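Local atomic coordinates of 3' terminal uridylyl transferase (Trypanosoma brucei, PDB entry 5HZD), a protein that adds uridines from UTP to the 3' ends of guide RNAs, ribosomal RNAs and some mRNAs during mitochondrial RNA editing. Residues G293-T298 with D467-N472; K46-W51 with F402-S407; Q230-R235 with S241-S246; D9-A14 with E28-L33; E165-S168 with P173-K176. One frame throughout, in Å; residues are numbered along the deposited sequence.

Contact 1 (G293-T298 with D467-N472); sequences GIRNST and DPYEEN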
# COMPACT_ATOMS: atom_id res chain seq x y z
N GLY A 293 3.59 -6.17 -6.98
CA GLY A 293 3.33 -4.98 -6.20
C GLY A 293 4.47 -3.98 -6.22
O GLY A 293 4.27 -2.77 -6.08
N ILE A 294 5.69 -4.48 -6.36
CA ILE A 294 6.85 -3.60 -6.50
C ILE A 294 6.70 -2.68 -7.71
O ILE A 294 6.89 -1.46 -7.62
CB ILE A 294 8.15 -4.41 -6.65
CG1 ILE A 294 8.35 -5.30 -5.42
CG2 ILE A 294 9.34 -3.50 -6.82
CD1 ILE A 294 9.37 -6.43 -5.65
N ARG A 295 6.35 -3.28 -8.84
CA ARG A 295 6.21 -2.52 -10.08
C ARG A 295 5.07 -1.50 -9.95
O ARG A 295 5.23 -0.35 -10.40
CB ARG A 295 5.95 -3.46 -11.23
CG ARG A 295 6.25 -2.82 -12.58
CD ARG A 295 5.88 -3.78 -13.69
NE ARG A 295 6.37 -3.34 -14.99
CZ ARG A 295 6.08 -3.99 -16.11
NH1 ARG A 295 5.31 -5.08 -16.03
NH2 ARG A 295 6.55 -3.55 -17.29
N ASN A 296 3.96 -1.92 -9.36
CA ASN A 296 2.81 -1.03 -9.19
C ASN A 296 3.23 0.18 -8.35
O ASN A 296 2.93 1.34 -8.70
CB ASN A 296 1.67 -1.72 -8.46
CG ASN A 296 0.94 -2.71 -9.33
OD1 ASN A 296 1.30 -2.94 -10.47
ND2 ASN A 296 -0.11 -3.31 -8.77
N SER A 297 3.92 -0.06 -7.24
CA SER A 297 4.30 1.05 -6.34
C SER A 297 5.30 1.98 -7.02
O SER A 297 5.26 3.20 -6.83
CB SER A 297 4.89 0.51 -5.03
OG SER A 297 3.93 -0.25 -4.31
N THR A 298 6.19 1.43 -7.83
CA THR A 298 7.21 2.22 -8.49
C THR A 298 6.57 3.10 -9.57
O THR A 298 6.95 4.26 -9.73
CB THR A 298 8.28 1.28 -9.08
OG1 THR A 298 8.84 0.50 -8.02
CG2 THR A 298 9.37 2.08 -9.76
N ASP A 467 -6.46 -1.71 -15.34
CA ASP A 467 -5.27 -2.00 -14.54
C ASP A 467 -4.02 -1.85 -15.43
O ASP A 467 -3.96 -2.37 -16.55
CB ASP A 467 -5.33 -3.44 -14.01
CG ASP A 467 -4.20 -3.74 -13.07
OD1 ASP A 467 -3.08 -3.97 -13.54
OD2 ASP A 467 -4.43 -3.78 -11.86
N PRO A 468 -3.01 -1.10 -14.94
CA PRO A 468 -1.85 -0.82 -15.78
C PRO A 468 -1.09 -2.05 -16.27
O PRO A 468 -0.63 -2.04 -17.42
CB PRO A 468 -0.95 -0.01 -14.83
CG PRO A 468 -1.93 0.76 -14.01
CD PRO A 468 -3.04 -0.25 -13.74
N TYR A 469 -0.99 -3.10 -15.45
CA TYR A 469 -0.15 -4.25 -15.84
C TYR A 469 -0.89 -5.56 -16.07
O TYR A 469 -0.34 -6.50 -16.66
CB TYR A 469 0.99 -4.45 -14.83
CG TYR A 469 1.93 -3.26 -14.76
CD1 TYR A 469 2.72 -2.89 -15.87
CD2 TYR A 469 2.01 -2.49 -13.61
CE1 TYR A 469 3.56 -1.79 -15.82
CE2 TYR A 469 2.85 -1.40 -13.55
CZ TYR A 469 3.60 -1.05 -14.64
OH TYR A 469 4.44 0.02 -14.57
N GLU A 470 -2.14 -5.64 -15.64
CA GLU A 470 -2.95 -6.80 -15.99
C GLU A 470 -3.93 -6.48 -17.13
O GLU A 470 -4.94 -5.80 -16.91
CB GLU A 470 -3.68 -7.32 -14.76
CG GLU A 470 -4.46 -8.60 -15.02
CD GLU A 470 -4.69 -9.42 -13.75
OE1 GLU A 470 -5.67 -10.20 -13.72
OE2 GLU A 470 -3.89 -9.28 -12.80
N GLU A 471 -3.69 -6.99 -18.33
CA GLU A 471 -4.65 -6.73 -19.40
C GLU A 471 -6.00 -7.40 -19.15
O GLU A 471 -6.10 -8.45 -18.49
CB GLU A 471 -4.11 -7.08 -20.79
CG GLU A 471 -4.81 -6.30 -21.91
CD GLU A 471 -4.41 -6.79 -23.30
OE1 GLU A 471 -5.11 -6.48 -24.28
OE2 GLU A 471 -3.37 -7.50 -23.40
N ASN A 472 -7.02 -6.72 -19.63
CA ASN A 472 -8.39 -7.15 -19.52
C ASN A 472 -8.92 -7.27 -18.11
O ASN A 472 -9.84 -8.04 -17.88
CB ASN A 472 -8.64 -8.45 -20.29
CG ASN A 472 -10.09 -8.57 -20.72
OD1 ASN A 472 -10.76 -7.56 -20.94
ND2 ASN A 472 -10.59 -9.80 -20.79
O HOH W 1 -1.04 -2.72 -12.31
O HOH W 2 -2.10 -5.05 -10.45
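A turn of helix 292-304 faces an irregular loop here, and Asn296 and Tyr469 are the residues whose backbones come nearest, with 8.0 Å between their CA atoms. No direct hydrogen bond joins the two segments. Side chains and two waters bridge them instead. Arg295 lies over one face of the Tyr469 ring. Its CD sits 3.6 Å from the ring centroid, almost on the ring normal, in a CH-pi contact. Its guanidinium continues over the rim, 13° from parallel with the ring, and NE comes within 3.3 Å of Tyr469 CE1. With CG turned away from the backbone N (chi1 -161°), the extended chain carries CD and the guanidinium across the ring face. Pro468 CB backs the opposite face. Residues 293-297 belong to the UTP site, and the loop belongs to the proposed nucleotide recognition motif of this TUTase. Asn296 meets the ring at its edge, with OD1 3.3 Å from Tyr469 CD2 and the amide nearly coplanar with the ring. One water donates to both Asn296 OD1 and Asp467 OD1. A second water accepts from Asn296 ND2 and donates to Asp467 OD2, so both ends of the amide are engaged. Asp467 OD1 also accepts from Tyr469 N at 3.0 Å, an Asx turn, and from Glu470 N at 2.8 Å, the wider Asx motif. Arg295 NE bonds to Ile361 O and Tyr469 OH to Pro358 O.

Contact 2 (K46-W51 with F402-S407); sequences KLNPVW and FFYFYS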
# COMPACT_ATOMS: atom_id res chain seq x y z
N LYS A 46 -26.89 22.70 -10.82
CA LYS A 46 -27.18 24.14 -10.76
C LYS A 46 -25.88 24.93 -10.86
O LYS A 46 -25.84 26.02 -11.44
CB LYS A 46 -27.91 24.50 -9.47
CG LYS A 46 -29.20 23.74 -9.25
CD LYS A 46 -30.18 23.97 -10.39
CE LYS A 46 -31.10 22.76 -10.58
NZ LYS A 46 -30.34 21.58 -11.09
N LEU A 47 -24.82 24.38 -10.29
CA LEU A 47 -23.52 25.05 -10.26
C LEU A 47 -22.79 25.02 -11.60
O LEU A 47 -22.01 25.92 -11.92
CB LEU A 47 -22.66 24.47 -9.13
CG LEU A 47 -23.15 24.99 -7.77
CD1 LEU A 47 -22.65 24.14 -6.62
CD2 LEU A 47 -22.70 26.44 -7.57
N ASN A 48 -23.06 24.00 -12.41
CA ASN A 48 -22.32 23.82 -13.66
C ASN A 48 -22.36 25.02 -14.64
O ASN A 48 -21.31 25.48 -15.10
CB ASN A 48 -22.71 22.50 -14.33
CG ASN A 48 -21.65 22.01 -15.28
OD1 ASN A 48 -20.45 22.19 -15.04
ND2 ASN A 48 -22.07 21.43 -16.40
N PRO A 49 -23.55 25.56 -14.96
CA PRO A 49 -23.52 26.70 -15.88
C PRO A 49 -22.85 27.95 -15.32
O PRO A 49 -22.57 28.88 -16.08
CB PRO A 49 -25.00 26.98 -16.14
CG PRO A 49 -25.69 26.43 -14.95
CD PRO A 49 -24.92 25.20 -14.58
N VAL A 50 -22.61 27.99 -14.01
CA VAL A 50 -21.97 29.13 -13.37
C VAL A 50 -20.68 28.72 -12.68
O VAL A 50 -20.22 29.37 -11.73
CB VAL A 50 -22.92 29.82 -12.34
CG1 VAL A 50 -24.16 30.38 -13.03
CG2 VAL A 50 -23.29 28.86 -11.19
N TRP A 51 -20.05 27.65 -13.17
CA TRP A 51 -18.88 27.10 -12.51
C TRP A 51 -17.72 28.08 -12.31
O TRP A 51 -17.17 28.16 -11.21
CB TRP A 51 -18.36 25.83 -13.20
CG TRP A 51 -17.40 25.09 -12.32
CD1 TRP A 51 -16.09 24.79 -12.57
CD2 TRP A 51 -17.69 24.56 -11.02
NE1 TRP A 51 -15.55 24.10 -11.52
CE2 TRP A 51 -16.51 23.95 -10.55
CE3 TRP A 51 -18.83 24.53 -10.21
CZ2 TRP A 51 -16.44 23.32 -9.31
CZ3 TRP A 51 -18.77 23.91 -8.98
CH2 TRP A 51 -17.58 23.32 -8.54
N PHE A 402 -10.69 17.64 -9.50
CA PHE A 402 -10.83 16.18 -9.61
C PHE A 402 -12.32 15.82 -9.50
O PHE A 402 -12.86 15.04 -10.30
CB PHE A 402 -10.01 15.50 -8.50
CG PHE A 402 -10.33 14.03 -8.28
CD1 PHE A 402 -11.32 13.64 -7.39
CD2 PHE A 402 -9.59 13.05 -8.92
CE1 PHE A 402 -11.62 12.30 -7.16
CE2 PHE A 402 -9.84 11.71 -8.69
CZ PHE A 402 -10.85 11.34 -7.80
N PHE A 403 -12.99 16.38 -8.50
CA PHE A 403 -14.41 16.06 -8.30
C PHE A 403 -15.24 16.64 -9.43
O PHE A 403 -16.19 16.01 -9.89
CB PHE A 403 -14.88 16.56 -6.93
CG PHE A 403 -14.38 15.72 -5.80
CD1 PHE A 403 -14.94 14.48 -5.56
CD2 PHE A 403 -13.32 16.14 -5.00
CE1 PHE A 403 -14.47 13.69 -4.51
CE2 PHE A 403 -12.85 15.35 -3.97
CZ PHE A 403 -13.43 14.13 -3.72
N TYR A 404 -14.89 17.84 -9.92
CA TYR A 404 -15.59 18.35 -11.09
C TYR A 404 -15.39 17.48 -12.35
O TYR A 404 -16.37 17.19 -13.07
CB TYR A 404 -15.21 19.81 -11.36
CG TYR A 404 -16.03 20.44 -12.46
CD1 TYR A 404 -17.26 21.01 -12.19
CD2 TYR A 404 -15.56 20.45 -13.77
CE1 TYR A 404 -18.02 21.57 -13.22
CE2 TYR A 404 -16.30 21.00 -14.79
CZ TYR A 404 -17.51 21.57 -14.50
OH TYR A 404 -18.25 22.12 -15.53
N PHE A 405 -14.14 17.07 -12.60
CA PHE A 405 -13.81 16.24 -13.77
C PHE A 405 -14.65 14.97 -13.77
O PHE A 405 -15.26 14.61 -14.79
CB PHE A 405 -12.31 15.92 -13.74
CG PHE A 405 -11.85 15.09 -14.90
CD1 PHE A 405 -11.72 15.64 -16.16
CD2 PHE A 405 -11.54 13.75 -14.72
CE1 PHE A 405 -11.29 14.87 -17.27
CE2 PHE A 405 -11.10 12.97 -15.82
CZ PHE A 405 -10.96 13.52 -17.08
N TYR A 406 -14.72 14.30 -12.62
CA TYR A 406 -15.43 13.02 -12.62
C TYR A 406 -16.92 13.17 -12.49
O TYR A 406 -17.67 12.22 -12.77
CB TYR A 406 -14.83 12.07 -11.59
CG TYR A 406 -13.49 11.54 -12.06
CD1 TYR A 406 -13.41 10.76 -13.22
CD2 TYR A 406 -12.31 11.83 -11.37
CE1 TYR A 406 -12.19 10.27 -13.68
CE2 TYR A 406 -11.07 11.33 -11.82
CZ TYR A 406 -11.03 10.56 -12.97
OH TYR A 406 -9.84 10.07 -13.43
N SER A 407 -17.38 14.34 -12.07
CA SER A 407 -18.82 14.55 -12.01
C SER A 407 -19.41 15.04 -13.34
O SER A 407 -20.55 14.71 -13.67
CB SER A 407 -19.17 15.54 -10.87
OG SER A 407 -18.85 15.05 -9.56
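This contact joins the turn between helices 37-47 and 51-57, close behind the zinc finger, to helix 385-409, and an aromatic stack carries it. The five-membered ring of Trp51 lies face to face with the ring of Tyr404. Their centroids are 4.0 Å apart and the planes are 17° from parallel. The closest atoms of the two rings are Trp51 CE2 and Tyr404 CD1, at 3.4 Å. NE1 of Trp51 also lies above the tyrosine face, 3.6 Å from Tyr404 CD1. The two side chains run past each other in opposite directions, and CG anti to the backbone N on both residues extends the rings toward each other across the gap. Helix 385-409 belongs in part to the Cid1-like poly(A) polymerase region, and the contact lies away from the annotated UTP and metal sites. The turn before Trp51 is held by a backbone bond from Val50 N to Leu47 O, 3.0 Å long, and Leu47 O also lies at the tryptophan edge, in its plane. The modelled placement of Asn48 beside the tyrosine hydroxyl is doubtful. Leu495 of helix 481-497 and Val400 of helix 385-409 also touch Trp51, while Phe408 meets the Tyr404 ring with the planes at about 45°.

Contact 3 (Q230-R235 with S241-S246); sequences QVWWNR and SATLES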
# COMPACT_ATOMS: atom_id res chain seq x y z
N GLN A 230 28.97 -7.17 23.70
CA GLN A 230 29.16 -7.80 24.99
C GLN A 230 28.51 -9.17 24.94
O GLN A 230 27.44 -9.32 24.34
CB GLN A 230 28.49 -6.96 26.06
CG GLN A 230 28.65 -7.53 27.45
CD GLN A 230 27.95 -6.71 28.51
OE1 GLN A 230 26.97 -6.02 28.25
NE2 GLN A 230 28.47 -6.77 29.71
N VAL A 231 29.16 -10.15 25.53
CA VAL A 231 28.59 -11.48 25.65
C VAL A 231 28.81 -11.93 27.09
O VAL A 231 29.91 -11.74 27.63
CB VAL A 231 29.31 -12.47 24.73
CG1 VAL A 231 28.95 -13.88 25.10
CG2 VAL A 231 28.95 -12.19 23.29
N TRP A 232 27.79 -12.50 27.73
CA TRP A 232 27.94 -13.00 29.09
C TRP A 232 27.09 -14.23 29.43
O TRP A 232 26.03 -14.44 28.84
CB TRP A 232 27.73 -11.88 30.11
CG TRP A 232 26.33 -11.30 30.20
CD1 TRP A 232 25.44 -11.52 31.22
CD2 TRP A 232 25.69 -10.37 29.30
NE1 TRP A 232 24.29 -10.80 31.00
CE2 TRP A 232 24.41 -10.08 29.84
CE3 TRP A 232 26.07 -9.74 28.10
CZ2 TRP A 232 23.51 -9.22 29.20
CZ3 TRP A 232 25.16 -8.89 27.47
CH2 TRP A 232 23.89 -8.64 28.02
N TRP A 233 27.56 -15.05 30.37
CA TRP A 233 26.88 -16.29 30.72
C TRP A 233 26.34 -16.29 32.14
O TRP A 233 26.90 -15.64 33.02
CB TRP A 233 27.85 -17.47 30.58
CG TRP A 233 28.21 -17.80 29.18
CD1 TRP A 233 29.15 -17.18 28.40
CD2 TRP A 233 27.64 -18.83 28.38
NE1 TRP A 233 29.18 -17.76 27.14
CE2 TRP A 233 28.27 -18.78 27.11
CE3 TRP A 233 26.64 -19.79 28.60
CZ2 TRP A 233 27.94 -19.67 26.08
CZ3 TRP A 233 26.32 -20.67 27.58
CH2 TRP A 233 26.96 -20.60 26.33
N ASN A 234 25.27 -17.04 32.37
CA ASN A 234 24.78 -17.20 33.74
C ASN A 234 25.59 -18.21 34.55
O ASN A 234 26.49 -18.88 34.02
CB ASN A 234 23.27 -17.46 33.79
CG ASN A 234 22.89 -18.85 33.30
OD1 ASN A 234 23.71 -19.56 32.75
ND2 ASN A 234 21.65 -19.23 33.55
N ARG A 235 25.25 -18.34 35.82
CA ARG A 235 26.13 -19.04 36.76
C ARG A 235 26.15 -20.53 36.42
O ARG A 235 27.14 -21.21 36.64
CB ARG A 235 25.68 -18.84 38.23
CG ARG A 235 25.53 -17.37 38.77
CD ARG A 235 25.85 -16.26 37.74
NE ARG A 235 24.78 -15.28 37.49
CZ ARG A 235 23.51 -15.56 37.17
NH1 ARG A 235 23.08 -16.81 37.05
NH2 ARG A 235 22.66 -14.57 36.97
N SER A 241 23.78 -14.40 27.15
CA SER A 241 23.18 -13.18 26.62
C SER A 241 24.21 -12.45 25.77
O SER A 241 25.42 -12.60 25.99
CB SER A 241 22.75 -12.26 27.76
OG SER A 241 21.89 -12.93 28.66
N ALA A 242 23.75 -11.68 24.81
CA ALA A 242 24.65 -10.95 23.94
C ALA A 242 24.02 -9.62 23.57
O ALA A 242 22.83 -9.55 23.22
CB ALA A 242 24.94 -11.74 22.67
N THR A 243 24.83 -8.57 23.66
CA THR A 243 24.44 -7.26 23.16
C THR A 243 25.19 -7.00 21.86
O THR A 243 26.41 -7.10 21.80
CB THR A 243 24.77 -6.16 24.17
OG1 THR A 243 24.00 -6.38 25.35
CG2 THR A 243 24.42 -4.79 23.60
N LEU A 244 24.44 -6.67 20.82
CA LEU A 244 25.01 -6.49 19.50
C LEU A 244 25.05 -5.00 19.21
O LEU A 244 24.44 -4.23 19.94
CB LEU A 244 24.16 -7.22 18.45
CG LEU A 244 24.15 -8.76 18.55
CD1 LEU A 244 25.57 -9.31 18.74
CD2 LEU A 244 23.23 -9.27 19.64
N GLU A 245 25.75 -4.61 18.15
CA GLU A 245 25.98 -3.18 17.88
C GLU A 245 24.72 -2.46 17.40
O GLU A 245 24.63 -1.22 17.47
CB GLU A 245 27.10 -3.01 16.85
CG GLU A 245 26.75 -3.49 15.46
CD GLU A 245 27.93 -3.43 14.50
OE1 GLU A 245 27.89 -4.11 13.45
OE2 GLU A 245 28.90 -2.70 14.80
N SER A 246 23.74 -3.23 16.92
CA SER A 246 22.52 -2.65 16.37
C SER A 246 21.40 -3.67 16.49
O SER A 246 21.64 -4.84 16.75
CB SER A 246 22.71 -2.28 14.91
OG SER A 246 22.78 -3.43 14.10
O HOH W 3 23.25 -14.63 30.50
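Strands 230-233 and 241-244 run antiparallel at 173°, their axes 4.7 Å apart, with Gln230-Thr243 and Trp232-Ser241 as hydrogen-bonded pairs and Val231-Ala242 as the non-hydrogen-bonded pair between them. Each hydrogen-bonded pair makes two backbone bonds. The shortest, Ser241 N to Trp232 O and Thr243 N to Gln230 O, are 2.8 Å. Trp232 folds across its neighbour strand. Its CG stands between the backbone N and the carbonyl carbon (chi1 67°), which brings the indole over Ser241. Ser241 CB lies 3.5 Å from the centroid of the six-membered ring, a CH-pi contact. The strands form a beta hairpin at one edge of a four-stranded antiparallel sheet, away from the annotated sites. Thr243 OG1 meets the indole edge in its plane, 3.5 Å from Trp232 CZ3, and is hydrogen-bonded to Ser198 OG of the next strand. One water joins Ser241 OG to Trp232 O. On the other face, Val231 CG2 packs on Ala242 CB at 4.1 Å.

Contact 4 (D9-A14 with E28-L33); sequences DACPHA and EHHADL. With ZN (zinc ion), chain B.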
# COMPACT_ATOMS: atom_id res chain seq x y z
N ASP A 9 -28.16 -4.61 -11.35
CA ASP A 9 -27.38 -5.33 -10.34
C ASP A 9 -28.12 -5.44 -8.99
O ASP A 9 -27.55 -5.95 -8.03
CB ASP A 9 -26.02 -4.65 -10.11
CG ASP A 9 -26.14 -3.26 -9.51
OD1 ASP A 9 -27.23 -2.65 -9.66
OD2 ASP A 9 -25.15 -2.80 -8.89
N ALA A 10 -29.36 -4.99 -8.95
CA ALA A 10 -30.11 -4.90 -7.68
C ALA A 10 -31.39 -5.72 -7.70
O ALA A 10 -32.06 -5.87 -6.69
CB ALA A 10 -30.44 -3.45 -7.34
N CYS A 11 -31.76 -6.22 -8.87
CA CYS A 11 -32.82 -7.21 -8.94
C CYS A 11 -32.46 -8.18 -10.05
O CYS A 11 -31.68 -7.84 -10.93
CB CYS A 11 -34.18 -6.55 -9.14
SG CYS A 11 -34.39 -5.73 -10.69
N PRO A 12 -32.99 -9.41 -9.98
CA PRO A 12 -32.44 -10.43 -10.87
C PRO A 12 -33.12 -10.48 -12.24
O PRO A 12 -32.68 -11.27 -13.07
CB PRO A 12 -32.72 -11.73 -10.11
CG PRO A 12 -33.98 -11.44 -9.36
CD PRO A 12 -33.91 -9.98 -8.97
N HIS A 13 -34.13 -9.65 -12.48
CA HIS A 13 -34.97 -9.82 -13.66
C HIS A 13 -34.94 -8.68 -14.69
O HIS A 13 -35.47 -8.83 -15.79
CB HIS A 13 -36.42 -10.03 -13.22
CG HIS A 13 -36.98 -8.87 -12.45
ND1 HIS A 13 -36.79 -8.72 -11.09
CD2 HIS A 13 -37.71 -7.80 -12.86
CE1 HIS A 13 -37.40 -7.61 -10.69
NE2 HIS A 13 -37.96 -7.04 -11.74
N ALA A 14 -34.35 -7.55 -14.34
CA ALA A 14 -34.53 -6.37 -15.17
C ALA A 14 -33.40 -6.23 -16.20
O ALA A 14 -32.25 -6.01 -15.85
CB ALA A 14 -34.65 -5.11 -14.31
N GLU A 28 -35.77 4.79 -10.50
CA GLU A 28 -37.19 4.53 -10.25
C GLU A 28 -37.49 3.34 -9.33
O GLU A 28 -38.43 3.38 -8.53
CB GLU A 28 -37.94 4.41 -11.59
CG GLU A 28 -37.82 5.68 -12.45
CD GLU A 28 -38.42 5.52 -13.85
OE1 GLU A 28 -38.63 6.55 -14.52
OE2 GLU A 28 -38.67 4.37 -14.27
N HIS A 29 -36.70 2.28 -9.43
CA HIS A 29 -36.97 1.08 -8.64
C HIS A 29 -36.01 0.89 -7.47
O HIS A 29 -36.30 0.13 -6.53
CB HIS A 29 -36.97 -0.17 -9.53
CG HIS A 29 -38.19 -0.28 -10.39
ND1 HIS A 29 -38.43 0.55 -11.46
CD2 HIS A 29 -39.25 -1.13 -10.34
CE1 HIS A 29 -39.58 0.23 -12.03
NE2 HIS A 29 -40.09 -0.79 -11.37
N HIS A 30 -34.87 1.57 -7.50
CA HIS A 30 -33.86 1.33 -6.47
C HIS A 30 -33.38 2.58 -5.80
O HIS A 30 -32.24 2.64 -5.33
CB HIS A 30 -32.68 0.56 -7.04
CG HIS A 30 -33.06 -0.80 -7.52
ND1 HIS A 30 -33.67 -1.72 -6.69
CD2 HIS A 30 -33.01 -1.37 -8.74
CE1 HIS A 30 -33.94 -2.81 -7.37
NE2 HIS A 30 -33.56 -2.62 -8.62
N ALA A 31 -34.27 3.56 -5.69
CA ALA A 31 -33.85 4.81 -5.05
C ALA A 31 -33.42 4.56 -3.60
O ALA A 31 -32.56 5.28 -3.10
CB ALA A 31 -34.93 5.86 -5.13
N ASP A 32 -33.96 3.53 -2.96
CA ASP A 32 -33.48 3.16 -1.61
C ASP A 32 -31.99 2.82 -1.55
O ASP A 32 -31.35 2.93 -0.49
CB ASP A 32 -34.29 1.99 -1.04
CG ASP A 32 -34.06 0.69 -1.79
OD1 ASP A 32 -34.47 0.62 -2.98
OD2 ASP A 32 -33.47 -0.25 -1.21
N LEU A 33 -31.42 2.41 -2.68
CA LEU A 33 -30.02 2.02 -2.71
C LEU A 33 -29.11 3.20 -3.02
O LEU A 33 -27.91 3.16 -2.76
CB LEU A 33 -29.83 0.90 -3.74
CG LEU A 33 -30.57 -0.38 -3.36
CD1 LEU A 33 -30.30 -1.44 -4.40
CD2 LEU A 33 -30.09 -0.85 -1.98
ZN ZN B . -33.39 -3.59 -10.64
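The atypical C2H2 zinc finger at the start of this chain is closed here around its metal. The finger is required for correct folding of the catalytic domain. Cys11 SG binds the zinc ion at 2.4 Å and His30 NE2 binds it at 2.2 Å. Cys8 and His25 complete the four ligands. Cys11 SG lies at the edge of the His30 ring, in its plane, where NE2 faces the metal. A chi1 of 66° turns the sulfur of Cys11 to the zinc. Ala10 covers one face of the imidazole. Its CB stands 3.4 Å from the ring centroid and only 7° off the ring normal, a close CH-pi contact. His29 CB lies over the opposite face, so the ligand ring is held between the Ala10 methyl and the His29 methylene. With the metal bond at one edge, this should restrict rotation of the ring. Ala10 CB also touches Leu33 CD1 at 3.6 Å in one of the two leucine conformers. Cys11 SG in turn lies over a face of the His13 ring, 3.5 Å above its plane. The loop 9-14 runs between short strands 6-7 and 15-16, and His30 lies in the C-terminal part of the helix that starts at residue 19. Helix 481-497 packs alongside: Thr482 touches Ala10, His30 and Leu33, and its hydroxyl bonds to Asp9 OD1, which ties the finger to the C-terminal part of the chain.

Contact 5 (E165-S168 with P173-K176); sequences EPIS and PIIK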
# COMPACT_ATOMS: atom_id res chain seq x y z
N GLU A 165 0.10 -14.32 11.65
CA GLU A 165 -1.02 -14.98 10.98
C GLU A 165 -0.56 -15.51 9.63
O GLU A 165 -0.54 -14.77 8.66
CB GLU A 165 -2.21 -14.01 10.78
CG GLU A 165 -3.41 -14.62 10.04
CD GLU A 165 -4.55 -13.65 9.73
OE1 GLU A 165 -5.53 -14.10 9.06
OE2 GLU A 165 -4.49 -12.47 10.15
N PRO A 166 -0.21 -16.80 9.56
CA PRO A 166 0.09 -17.42 8.25
C PRO A 166 -1.20 -17.56 7.48
O PRO A 166 -2.18 -18.08 8.03
CB PRO A 166 0.63 -18.80 8.63
CG PRO A 166 0.05 -19.08 10.03
CD PRO A 166 -0.02 -17.73 10.69
N ILE A 167 -1.24 -17.08 6.25
CA ILE A 167 -2.40 -17.29 5.39
C ILE A 167 -1.97 -18.09 4.18
O ILE A 167 -1.76 -17.55 3.11
CB ILE A 167 -2.98 -15.93 4.96
CG1 ILE A 167 -3.16 -15.05 6.18
CG2 ILE A 167 -4.34 -16.11 4.27
CD1 ILE A 167 -3.66 -13.68 5.86
N SER A 168 -1.83 -19.39 4.36
CA SER A 168 -1.18 -20.22 3.34
C SER A 168 -2.10 -20.52 2.16
O SER A 168 -1.62 -20.89 1.07
CB SER A 168 -0.68 -21.53 3.97
OG SER A 168 -1.74 -22.17 4.65
N PRO A 173 -0.95 -16.49 -1.19
CA PRO A 173 -0.60 -16.79 0.20
C PRO A 173 0.39 -15.78 0.75
O PRO A 173 1.32 -15.35 0.06
CB PRO A 173 0.09 -18.15 0.09
CG PRO A 173 -0.49 -18.75 -1.19
CD PRO A 173 -0.57 -17.58 -2.10
N ILE A 174 0.18 -15.38 2.00
CA ILE A 174 1.02 -14.37 2.63
C ILE A 174 1.17 -14.70 4.11
O ILE A 174 0.50 -15.59 4.63
CB ILE A 174 0.44 -12.94 2.50
CG1 ILE A 174 -0.97 -12.88 3.12
CG2 ILE A 174 0.36 -12.51 1.04
CD1 ILE A 174 -1.46 -11.43 3.32
N ILE A 175 2.09 -13.99 4.76
CA ILE A 175 2.16 -13.97 6.22
C ILE A 175 1.80 -12.58 6.67
O ILE A 175 2.37 -11.61 6.20
CB ILE A 175 3.61 -14.28 6.72
CG1 ILE A 175 4.02 -15.71 6.33
CG2 ILE A 175 3.65 -14.12 8.26
CD1 ILE A 175 5.51 -15.99 6.59
N LYS A 176 0.84 -12.46 7.57
CA LYS A 176 0.51 -11.16 8.15
C LYS A 176 1.07 -11.10 9.54
O LYS A 176 0.90 -12.03 10.34
CB LYS A 176 -1.01 -10.98 8.23
CG LYS A 176 -1.66 -10.64 6.86
CD LYS A 176 -3.15 -10.34 7.03
CE LYS A 176 -3.37 -8.97 7.61
NZ LYS A 176 -3.14 -7.94 6.52
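The peptide groups of Glu165 and Lys176, and of Ile167 and Ile174, pair edge to edge between two antiparallel strands, with 161° between the strand directions. The side chains of these four residues share one face of the sheet, and Pro166 and Ile175 lie on the other. Four backbone bonds join the hydrogen-bonded pairs Glu165-Lys176 and Ile167-Ile174. Glu165 N reaches Lys176 O at 2.8 Å and Ile167 N reaches Ile174 O at 2.8 Å. The bond from Ile174 N to Ile167 O is longer, at 3.1 Å. On the first face, Ile167 CD1 meets both neighbours. It touches Lys176 CD at 3.6 Å and Ile174 CG1 at 3.9 Å. The chi1 of Ile174, 58°, swings its CG1 branch toward Ile167. Glu165 and Lys176 lie side by side, but their charged ends part: Glu165 OE2 bonds to His178 NE2, and Lys176 NZ forms a salt bridge with Asp286, a residue probably important for catalysis. At the turn end, Pro173 CG packs on Ser168 O at 3.3 Å. The strands make a beta hairpin in the palm domain's mixed sheet, with 164-167 outermost and 174-177 against strand 285-288. Helix 143-156 covers the Pro166 and Ile175 face through Thr151.

Overall arrangement
From the N terminus, contact 4 comes first and closes the short loop of the zinc finger. Contact 2 opens soon after, behind helix 37-47, and closes only at helix 385-409, so its long loop spans most of the chain. Contacts 5 and 3 both fall within that span, each a local hairpin: contact 5 in the palm sheet, contact 3 in the separate four-stranded sheet. Contact 1 opens within the span but closes beyond it, so contacts 1 and 2 cross. Contact 1 ties the UTP-binding helix 292-304 to the loop of the proposed nucleotide recognition motif. Contacts 2 and 3 lie on opposite sides of the chain's centre, their centres about 66 Å apart.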